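Local coordinates for peptidoglycan glycosyltransferase (Eggerthella lenta, PDB 4MNR), which is a penicillin-binding protein that pairs a smaller N-terminal region with a larger domain of the fold shared with serine beta-lactamases, at residues V36-S41 and D57-V62; V63-P68 and P149-A154. One frame throughout, in Å; residues are numbered along the deposited sequence.

Contact 1 of 2, residues V36-S41 and D57-V62; sequences VVLARS and DLASHV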
loop_
_atom_site.group_PDB
_atom_site.type_symbol
_atom_site.label_atom_id
_atom_site.label_comp_id
_atom_site.label_asym_id
_atom_site.label_seq_id
_atom_site.Cartn_x
_atom_site.Cartn_y
_atom_site.Cartn_z
ATOM N N VAL A 36 9.814 4.573 -21.072
ATOM C CA VAL A 36 9.462 3.253 -21.601
ATOM C C VAL A 36 7.993 3.260 -22.032
ATOM O O VAL A 36 7.091 3.491 -21.219
ATOM C CB VAL A 36 9.707 2.122 -20.581
ATOM C CG1 VAL A 36 9.224 0.790 -21.140
ATOM C CG2 VAL A 36 11.190 2.044 -20.235
ATOM N N VAL A 37 7.769 3.031 -23.322
ATOM C CA VAL A 37 6.423 3.023 -23.882
ATOM C C VAL A 37 5.665 1.768 -23.448
ATOM O O VAL A 37 6.130 0.639 -23.674
ATOM C CB VAL A 37 6.477 3.103 -25.419
ATOM C CG1 VAL A 37 5.094 2.911 -26.022
ATOM C CG2 VAL A 37 7.093 4.442 -25.858
ATOM N N LEU A 38 4.500 1.968 -22.833
ATOM C CA LEU A 38 3.669 0.860 -22.370
ATOM C C LEU A 38 2.533 0.570 -23.343
ATOM O O LEU A 38 2.037 -0.554 -23.407
ATOM C CB LEU A 38 3.081 1.177 -20.993
ATOM C CG LEU A 38 4.117 1.540 -19.934
ATOM C CD1 LEU A 38 3.420 1.915 -18.630
ATOM C CD2 LEU A 38 5.052 0.366 -19.737
ATOM N N ALA A 39 2.114 1.583 -24.097
ATOM C CA ALA A 39 1.047 1.406 -25.082
ATOM C C ALA A 39 1.184 2.455 -26.166
ATOM O O ALA A 39 1.498 3.603 -25.887
ATOM C CB ALA A 39 -0.322 1.513 -24.428
ATOM N N ARG A 40 0.955 2.058 -27.409
ATOM C CA ARG A 40 0.993 2.996 -28.516
ATOM C C ARG A 40 0.085 2.455 -29.605
ATOM O O ARG A 40 -0.310 1.290 -29.563
ATOM C CB ARG A 40 2.424 3.160 -29.047
ATOM C CG ARG A 40 3.030 1.867 -29.573
ATOM C CD ARG A 40 4.411 2.100 -30.156
ATOM N NE ARG A 40 5.107 0.840 -30.386
ATOM C CZ ARG A 40 6.331 0.577 -29.944
ATOM N NH1 ARG A 40 6.891 -0.600 -30.196
ATOM N NH2 ARG A 40 6.997 1.496 -29.259
ATOM N N SER A 41 -0.265 3.303 -30.565
ATOM C CA SER A 41 -1.045 2.857 -31.708
ATOM C C SER A 41 -0.193 2.963 -32.959
ATOM O O SER A 41 0.538 3.938 -33.143
ATOM C CB SER A 41 -2.319 3.684 -31.856
ATOM O OG SER A 41 -3.193 3.423 -30.770
ATOM N N ASP A 57 5.108 -7.569 -19.479
ATOM C CA ASP A 57 4.242 -7.458 -18.303
ATOM C C ASP A 57 4.533 -6.254 -17.404
ATOM O O ASP A 57 4.086 -6.210 -16.257
ATOM C CB ASP A 57 4.239 -8.759 -17.486
ATOM C CG ASP A 57 5.571 -9.046 -16.812
ATOM O OD1 ASP A 57 6.499 -8.207 -16.874
ATOM O OD2 ASP A 57 5.677 -10.128 -16.194
ATOM N N LEU A 58 5.250 -5.263 -17.932
ATOM C CA LEU A 58 5.603 -4.083 -17.142
ATOM C C LEU A 58 4.366 -3.238 -16.837
ATOM O O LEU A 58 3.719 -2.733 -17.759
ATOM C CB LEU A 58 6.663 -3.247 -17.887
ATOM C CG LEU A 58 7.314 -2.136 -17.054
ATOM C CD1 LEU A 58 8.224 -2.709 -15.952
ATOM C CD2 LEU A 58 8.096 -1.202 -17.953
ATOM N N ALA A 59 4.019 -3.144 -15.549
ATOM C CA ALA A 59 2.865 -2.374 -15.091
ATOM C C ALA A 59 1.543 -2.723 -15.793
ATOM O O ALA A 59 0.723 -1.847 -16.027
ATOM C CB ALA A 59 3.155 -0.863 -15.220
ATOM N N SER A 60 1.333 -3.999 -16.098
ATOM C CA SER A 60 0.146 -4.393 -16.852
ATOM C C SER A 60 -1.175 -3.917 -16.261
ATOM O O SER A 60 -2.038 -3.425 -16.988
ATOM C CB SER A 60 0.100 -5.908 -17.034
ATOM O OG SER A 60 1.158 -6.307 -17.871
ATOM N N HIS A 61 -1.356 -4.085 -14.958
ATOM C CA HIS A 61 -2.635 -3.715 -14.354
ATOM C C HIS A 61 -2.861 -2.222 -14.409
ATOM O O HIS A 61 -3.991 -1.765 -14.561
ATOM C CB HIS A 61 -2.704 -4.192 -12.910
ATOM C CG HIS A 61 -2.617 -5.675 -12.780
ATOM N ND1 HIS A 61 -1.415 -6.344 -12.735
ATOM C CD2 HIS A 61 -3.584 -6.621 -12.715
ATOM C CE1 HIS A 61 -1.645 -7.643 -12.642
ATOM N NE2 HIS A 61 -2.950 -7.837 -12.623
ATOM N N VAL A 62 -1.779 -1.461 -14.265
ATOM C CA VAL A 62 -1.854 -0.006 -14.312
ATOM C C VAL A 62 -2.186 0.504 -15.720
ATOM O O VAL A 62 -3.095 1.331 -15.889
ATOM C CB VAL A 62 -0.544 0.639 -13.823
ATOM C CG1 VAL A 62 -0.500 2.117 -14.187
ATOM C CG2 VAL A 62 -0.400 0.477 -12.311
#

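Contact 2 of 2, residues V63-P68 and P149-A154; sequences VGYSSP and PTYNAA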
loop_
_atom_site.group_PDB
_atom_site.type_symbol
_atom_site.label_atom_id
_atom_site.label_comp_id
_atom_site.label_asym_id
_atom_site.label_seq_id
_atom_site.Cartn_x
_atom_site.Cartn_y
_atom_site.Cartn_z
ATOM N N VAL A 63 -1.482 -0.009 -16.727
ATOM C CA VAL A 63 -1.683 0.461 -18.096
ATOM C C VAL A 63 -3.095 0.128 -18.583
ATOM O O VAL A 63 -3.780 0.970 -19.171
ATOM C CB VAL A 63 -0.579 -0.049 -19.082
ATOM C CG1 VAL A 63 -0.568 -1.557 -19.194
ATOM C CG2 VAL A 63 -0.766 0.568 -20.480
ATOM N N GLY A 64 -3.555 -1.077 -18.271
ATOM C CA GLY A 64 -4.867 -1.513 -18.691
ATOM C C GLY A 64 -4.890 -1.839 -20.171
ATOM O O GLY A 64 -3.851 -1.985 -20.814
ATOM N N TYR A 65 -6.087 -1.956 -20.717
ATOM C CA TYR A 65 -6.225 -2.268 -22.130
ATOM C C TYR A 65 -7.300 -1.401 -22.736
ATOM O O TYR A 65 -8.163 -0.882 -22.026
ATOM C CB TYR A 65 -6.566 -3.751 -22.324
ATOM C CG TYR A 65 -7.663 -4.255 -21.417
ATOM C CD1 TYR A 65 -7.353 -4.900 -20.226
ATOM C CD2 TYR A 65 -9.005 -4.076 -21.739
ATOM C CE1 TYR A 65 -8.341 -5.363 -19.385
ATOM C CE2 TYR A 65 -10.008 -4.531 -20.898
ATOM C CZ TYR A 65 -9.663 -5.172 -19.719
ATOM O OH TYR A 65 -10.632 -5.637 -18.864
ATOM N N SER A 66 -7.233 -1.236 -24.053
ATOM C CA SER A 66 -8.270 -0.557 -24.809
ATOM C C SER A 66 -8.640 -1.461 -25.967
ATOM O O SER A 66 -7.783 -1.830 -26.774
ATOM C CB SER A 66 -7.784 0.800 -25.321
ATOM O OG SER A 66 -8.753 1.409 -26.158
ATOM N N SER A 67 -9.914 -1.834 -26.033
ATOM C CA SER A 67 -10.373 -2.783 -27.031
ATOM C C SER A 67 -11.809 -2.499 -27.440
ATOM O O SER A 67 -12.654 -2.229 -26.585
ATOM C CB SER A 67 -10.275 -4.206 -26.474
ATOM O OG SER A 67 -10.922 -5.138 -27.328
ATOM N N PRO A 68 -12.092 -2.574 -28.750
ATOM C CA PRO A 68 -13.459 -2.379 -29.238
ATOM C C PRO A 68 -14.346 -3.568 -28.874
ATOM O O PRO A 68 -15.568 -3.477 -28.970
ATOM C CB PRO A 68 -13.275 -2.294 -30.755
ATOM C CG PRO A 68 -12.055 -3.100 -31.023
ATOM C CD PRO A 68 -11.149 -2.859 -29.848
ATOM N N PRO A 149 -0.689 -12.475 -9.265
ATOM C CA PRO A 149 -0.126 -12.824 -10.571
ATOM C C PRO A 149 -0.399 -11.776 -11.630
ATOM O O PRO A 149 -1.301 -10.941 -11.499
ATOM C CB PRO A 149 -0.854 -14.124 -10.937
ATOM C CG PRO A 149 -1.387 -14.648 -9.667
ATOM C CD PRO A 149 -1.713 -13.439 -8.842
ATOM N N THR A 150 0.414 -11.810 -12.672
ATOM C CA THR A 150 0.293 -10.815 -13.711
ATOM C C THR A 150 0.283 -11.472 -15.084
ATOM O O THR A 150 0.165 -12.702 -15.205
ATOM C CB THR A 150 1.399 -9.735 -13.568
ATOM O OG1 THR A 150 1.107 -8.628 -14.429
ATOM C CG2 THR A 150 2.771 -10.321 -13.893
ATOM N N TYR A 151 0.368 -10.642 -16.118
ATOM C CA TYR A 151 0.214 -11.085 -17.492
ATOM C C TYR A 151 0.854 -10.069 -18.419
ATOM O O TYR A 151 1.102 -8.919 -18.030
ATOM C CB TYR A 151 -1.275 -11.229 -17.848
ATOM C CG TYR A 151 -2.068 -9.933 -17.718
ATOM C CD1 TYR A 151 -2.468 -9.463 -16.480
ATOM C CD2 TYR A 151 -2.424 -9.200 -18.841
ATOM C CE1 TYR A 151 -3.185 -8.295 -16.352
ATOM C CE2 TYR A 151 -3.142 -8.021 -18.726
ATOM C CZ TYR A 151 -3.523 -7.578 -17.482
ATOM O OH TYR A 151 -4.241 -6.412 -17.363
ATOM N N ASN A 152 1.141 -10.488 -19.644
ATOM C CA ASN A 152 1.594 -9.537 -20.656
ATOM C C ASN A 152 0.418 -8.692 -21.105
ATOM O O ASN A 152 -0.609 -9.237 -21.525
ATOM C CB ASN A 152 2.161 -10.276 -21.864
ATOM C CG ASN A 152 3.423 -11.020 -21.542
ATOM O OD1 ASN A 152 4.209 -10.596 -20.692
ATOM N ND2 ASN A 152 3.629 -12.144 -22.215
ATOM N N ALA A 153 0.582 -7.375 -21.038
ATOM C CA ALA A 153 -0.471 -6.431 -21.414
ATOM C C ALA A 153 -1.035 -6.711 -22.795
ATOM O O ALA A 153 -2.241 -6.577 -23.005
ATOM C CB ALA A 153 0.036 -4.984 -21.323
ATOM N N ALA A 154 -0.172 -7.123 -23.723
ATOM C CA ALA A 154 -0.593 -7.392 -25.092
ATOM C C ALA A 154 -1.627 -8.511 -25.151
ATOM O O ALA A 154 -2.468 -8.538 -26.050
ATOM C CB ALA A 154 0.611 -7.737 -25.972
HETATM O O HOH W 1 -3.386 -4.527 -21.560
#

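Contact 1 of 2, residues V36-S41 and D57-V62
L58 projects into the notch formed by V36 and L38, and its CD2 methyl is the bump that fills it. V36 CG1 touches L58 CD2 at 3.9 Å on one flank, and L38 CD2 meets the same L58 CD2 at 3.9 Å on the other. The two methyls walling the notch, V36 CG1 and L38 CD2, are themselves 4.4 Å apart. Each of these side chains crosses that of L58 at about a right angle, so the contact is made by single branches rather than along whole side chains. V36 presents CG1 by placing it anti to the backbone N (chi1 176°). The forked end of L38 serves two neighbours: while CD2 packs on L58, CD1 reaches the A59 methyl, with L38 CD1 to A59 CB at 4.4 Å. L38 CD2 also lies beside a backbone oxygen, 3.9 Å from L58 O.

The side-chain contacts are apolar, and no hydrogen bond crosses. L58 and A59 occupy the two corners of a type II turn from D57 to S60, which brings both side chains to the same partner, L38. A59 also sits at the N-cap position of helix 60-63. On the other segment, L38 and A39 form a classic beta bulge facing I30, at the corner the chain turns at L38.

Helix 115-125 borders the patch, with S115 against V36, Q118 against L58 and A59, and Q119 against L58; Q122 OE1 also accepts a hydrogen bond from A59 N. Farther along helix 60-63, V62 packs on M145 of strand 142-148, while strand 49-52 lies beside A39.

Contact 2 of 2, residues V63-P68 and P149-A154
V63, the last residue of helix 60-63, faces A153, the first residue of a 3-10 segment, at a place where one helix ends and another helical turn begins. Beyond V63 the helix breaks at G64, whose positive phi (74°) sends the chain into an extended run through Y65 to strand 66-67. The other segment follows a cis peptide before P149, is extended at Y151, and then coils at A153. No direct hydrogen bond joins the two backbones. A single water spans them instead, donating to G64 O at 2.7 Å and to A153 O at 2.8 Å.

Beside the water lies a small apolar contact in which V63 CG1 rests on A153 CB at 4.1 Å. V63 holds CG1 between its own backbone N and carbonyl carbon (chi1 62°), directed at the alanine methyl. The tyrosines meet more loosely: Y151 OH lies at the edge of the Y65 ring, near its plane and 4.5 Å from Y65 CD1. Their ring planes are inclined at about 60°, and they do not stack on each other. Each has another aromatic neighbour, Y65 lying nearly parallel to the ring of F156 and Y151 meeting H61 edge-to-face.

Both G64 O and A153 O are acceptors, so neither could bond the other; the water supplies the donors that reconcile them in a buried setting. Methyl packing and this bridge thus join the N-terminal region, of the dimerisation-domain family, to the larger domain of the beta-lactamase-like fold, with little surface and no charged group involved.

How the contacts relate
From the N terminus, contact 1 closes first, folding 57-62 back onto 36-41 over a short loop that carries strand 49-52. Contact 2 opens at the next residue and closes a much longer loop, through strand 108-111, helix 115-125 and strands 130-135 and 142-148, before 149-154 returns. The contacts are in series, neither nested nor crossed, and helix 60-63 passes from one to the other. With centres about 8 Å apart they also touch: S60 OG makes a probable hydrogen bond to Y151 O, and V63 packs on L38. Together they tie strand 37-43, by way of this helix, to the loop preceding helix 156-165.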